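Side-chain contact in putative antibiotic biosynthesis monooxygenase (Bacteroides thetaiotaomicron, PDB 3KKF), which is probably an oxidoreductase of the antibiotic biosynthesis monooxygenase family, with a dimeric alpha-beta barrel type of fold and bound calcium: residues K77-K80 against E81-D85. Sequence-based numbering, arbitrary orientation.
Sequences KKYK and EGTLD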
ATOM      1  N   LYS A  77       2.227   3.821 -21.784  1.00 12.85           N
ATOM      2  CA  LYS A  77       2.985   4.823 -22.595  0.50 13.59           C
ATOM      3  C   LYS A  77       2.327   6.207 -22.524  1.00 13.65           C
ATOM      4  O   LYS A  77       2.993   7.229 -22.370  1.00 13.53           O
ATOM      5  CB  LYS A  77       3.044   4.364 -24.087  0.50 14.17           C
ATOM      6  CG  LYS A  77       3.829   5.322 -25.086  0.50 16.02           C
ATOM      7  CD  LYS A  77       3.665   4.854 -26.571  0.50 17.78           C
ATOM      8  CE  LYS A  77       4.670   5.504 -27.522  0.50 19.59           C
ATOM      9  NZ  LYS A  77       6.040   4.910 -27.383  0.50 21.24           N
ATOM     10  N   LYS A  78       1.013   6.219 -22.692  1.00 12.71           N
ATOM     11  CA  LYS A  78       0.264   7.493 -22.662  1.00 12.40           C
ATOM     12  C   LYS A  78       0.498   8.184 -21.310  1.00 12.11           C
ATOM     13  O   LYS A  78       0.766   9.377 -21.259  1.00 12.36           O
ATOM     14  CB  LYS A  78      -1.241   7.254 -22.857  1.00 12.56           C
ATOM     15  CG  LYS A  78      -2.074   8.547 -22.706  1.00 12.53           C
ATOM     16  CD  LYS A  78      -3.515   8.347 -22.916  1.00 12.47           C
ATOM     17  CE  LYS A  78      -4.262   9.663 -22.709  1.00 12.96           C
ATOM     18  NZ  LYS A  78      -5.733   9.530 -22.823  1.00 14.63           N
ATOM     19  N   TYR A  79       0.364   7.427 -20.219  1.00 11.69           N
ATOM     20  CA  TYR A  79       0.598   7.948 -18.879  1.00 12.09           C
ATOM     21  C   TYR A  79       2.036   8.418 -18.668  1.00 12.56           C
ATOM     22  O   TYR A  79       2.272   9.527 -18.180  1.00 12.47           O
ATOM     23  CB  TYR A  79       0.240   6.860 -17.848  1.00 12.07           C
ATOM     24  CG  TYR A  79       0.799   7.077 -16.472  1.00 11.83           C
ATOM     25  CD1 TYR A  79       0.338   8.085 -15.647  1.00 13.34           C
ATOM     26  CD2 TYR A  79       1.764   6.225 -15.962  1.00 12.79           C
ATOM     27  CE1 TYR A  79       0.877   8.287 -14.375  1.00 12.90           C
ATOM     28  CE2 TYR A  79       2.275   6.409 -14.687  1.00 14.65           C
ATOM     29  CZ  TYR A  79       1.843   7.440 -13.905  1.00 14.36           C
ATOM     30  OH  TYR A  79       2.353   7.628 -12.642  1.00 16.11           O
ATOM     31  N   LYS A  80       3.006   7.565 -19.007  1.00 14.16           N
ATOM     32  CA  LYS A  80       4.418   7.884 -18.778  1.00 15.85           C
ATOM     33  C   LYS A  80       4.838   9.143 -19.575  1.00 16.37           C
ATOM     34  O   LYS A  80       5.481  10.043 -19.030  1.00 17.49           O
ATOM     35  CB  LYS A  80       5.299   6.643 -19.138  1.00 17.09           C
ATOM     36  CG  LYS A  80       6.793   6.767 -18.756  1.00 21.22           C
ATOM     37  CD  LYS A  80       7.012   6.714 -17.235  1.00 24.68           C
ATOM     38  CE  LYS A  80       8.517   6.746 -16.890  1.00 26.47           C
ATOM     39  NZ  LYS A  80       8.786   6.910 -15.438  1.00 27.94           N
ATOM     40  N   GLU A  81       4.460   9.209 -20.842  1.00 16.99           N
ATOM     41  CA  GLU A  81       4.778  10.385 -21.697  1.00 18.16           C
ATOM     42  C   GLU A  81       3.979  11.637 -21.295  1.00 17.39           C
ATOM     43  O   GLU A  81       4.527  12.767 -21.263  1.00 18.32           O
ATOM     44  CB  GLU A  81       4.537  10.048 -23.174  1.00 19.43           C
ATOM     45  CG  GLU A  81       5.489   8.983 -23.687  1.00 22.83           C
ATOM     46  CD  GLU A  81       5.330   8.638 -25.180  1.00 27.45           C
ATOM     47  OE1 GLU A  81       4.343   9.065 -25.850  1.00 29.15           O
ATOM     48  OE2 GLU A  81       6.215   7.914 -25.679  1.00 31.91           O
ATOM     49  N   GLY A  82       2.695  11.458 -21.002  1.00 16.24           N
ATOM     50  CA  GLY A  82       1.850  12.561 -20.643  1.00 15.86           C
ATOM     51  C   GLY A  82       2.243  13.246 -19.361  1.00 15.26           C
ATOM     52  O   GLY A  82       2.064  14.435 -19.233  1.00 16.59           O
ATOM     53  N   THR A  83       2.785  12.492 -18.403  1.00 14.38           N
ATOM     54  CA  THR A  83       3.143  13.018 -17.094  1.00 14.18           C
ATOM     55  C   THR A  83       4.624  13.264 -16.857  1.00 15.95           C
ATOM     56  O   THR A  83       4.999  13.680 -15.780  1.00 15.42           O
ATOM     57  CB  THR A  83       2.615  12.094 -15.951  1.00 13.21           C
ATOM     58  OG1 THR A  83       3.310  10.839 -15.958  1.00 14.12           O
ATOM     59  CG2 THR A  83       1.116  11.884 -16.080  1.00 13.24           C
ATOM     60  N   LEU A  84       5.453  13.037 -17.877  1.00 17.54           N
ATOM     61  CA  LEU A  84       6.903  13.152 -17.707  0.60 19.00           C
ATOM     62  C   LEU A  84       7.333  14.520 -17.103  1.00 19.45           C
ATOM     63  O   LEU A  84       8.159  14.544 -16.159  1.00 21.18           O
ATOM     64  CB  LEU A  84       7.638  12.865 -19.033  0.60 19.58           C
ATOM     65  CG  LEU A  84       9.106  12.489 -18.919  0.60 20.67           C
ATOM     66  CD1 LEU A  84       9.242  11.108 -18.287  0.60 20.98           C
ATOM     67  CD2 LEU A  84       9.776  12.510 -20.281  0.60 20.86           C
ATOM     68  N   ASP A  85       6.766  15.615 -17.588  1.00 19.34           N
ATOM     69  CA  ASP A  85       7.119  16.947 -17.097  1.00 19.60           C
ATOM     70  C   ASP A  85       6.456  17.339 -15.777  1.00 18.53           C
ATOM     71  O   ASP A  85       6.718  18.445 -15.257  1.00 20.08           O
ATOM     72  CB  ASP A  85       6.809  17.989 -18.165  1.00 20.13           C
TER
HETATM   73  O   HOH W   1       5.991  10.204 -16.097  1.00 26.70           O
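Lys77 through Thr83 lie on helix 74-83, held by consecutive i to i+4 backbone bonds: Glu81 N to Lys77 O (2.9 Å), Gly82 N to Lys78 O (2.8 Å) and Thr83 N to Tyr79 O (3.0 Å). Tyr79 O also takes a bond from the Thr83 hydroxyl, OG1 lying 2.8 Å from that oxygen. The two donors of Thr83 reach the carbonyl from opposite faces of its plane. OG1 sits between the threonine's own backbone N and carbonyl carbon (chi1 68°), a rotamer that turns it back along the helix. A water donates to both Thr83 OG1 and Lys80 O, bridging the hydroxyl to the next carbonyl along. The same hydroxyl lies over one face of the Tyr79 ring, offset toward its rim, while Thr83 CG2 approaches Tyr79 CD1 at 3.9 Å. On the solvent side, in one of its two conformers Lys77 NZ comes 3.5 Å from Glu81 OE2, a long salt bridge. In that conformer the lysine chain runs extended until a bend at chi4 (76°), and its CG and CE pack against the carboxylate, with Lys77 CE 3.4 Å from Glu81 OE2. Lys78 NZ forms a salt bridge with Glu28 OE1 of helix 19-36, and Tyr79 OH hydrogen-bonds to Tyr22 OH. Tyr79 touches Leu26 and Glu29, and Thr83 touches Tyr22 and Tyr25, so both lie on the side turned to helix 19-36, whereas the Lys77-Glu81 pair is exposed: an amphipathic stretch of helix in the ferredoxin-like alpha-beta fold of this family, just ahead of strand 87-97, which is outermost within this chain.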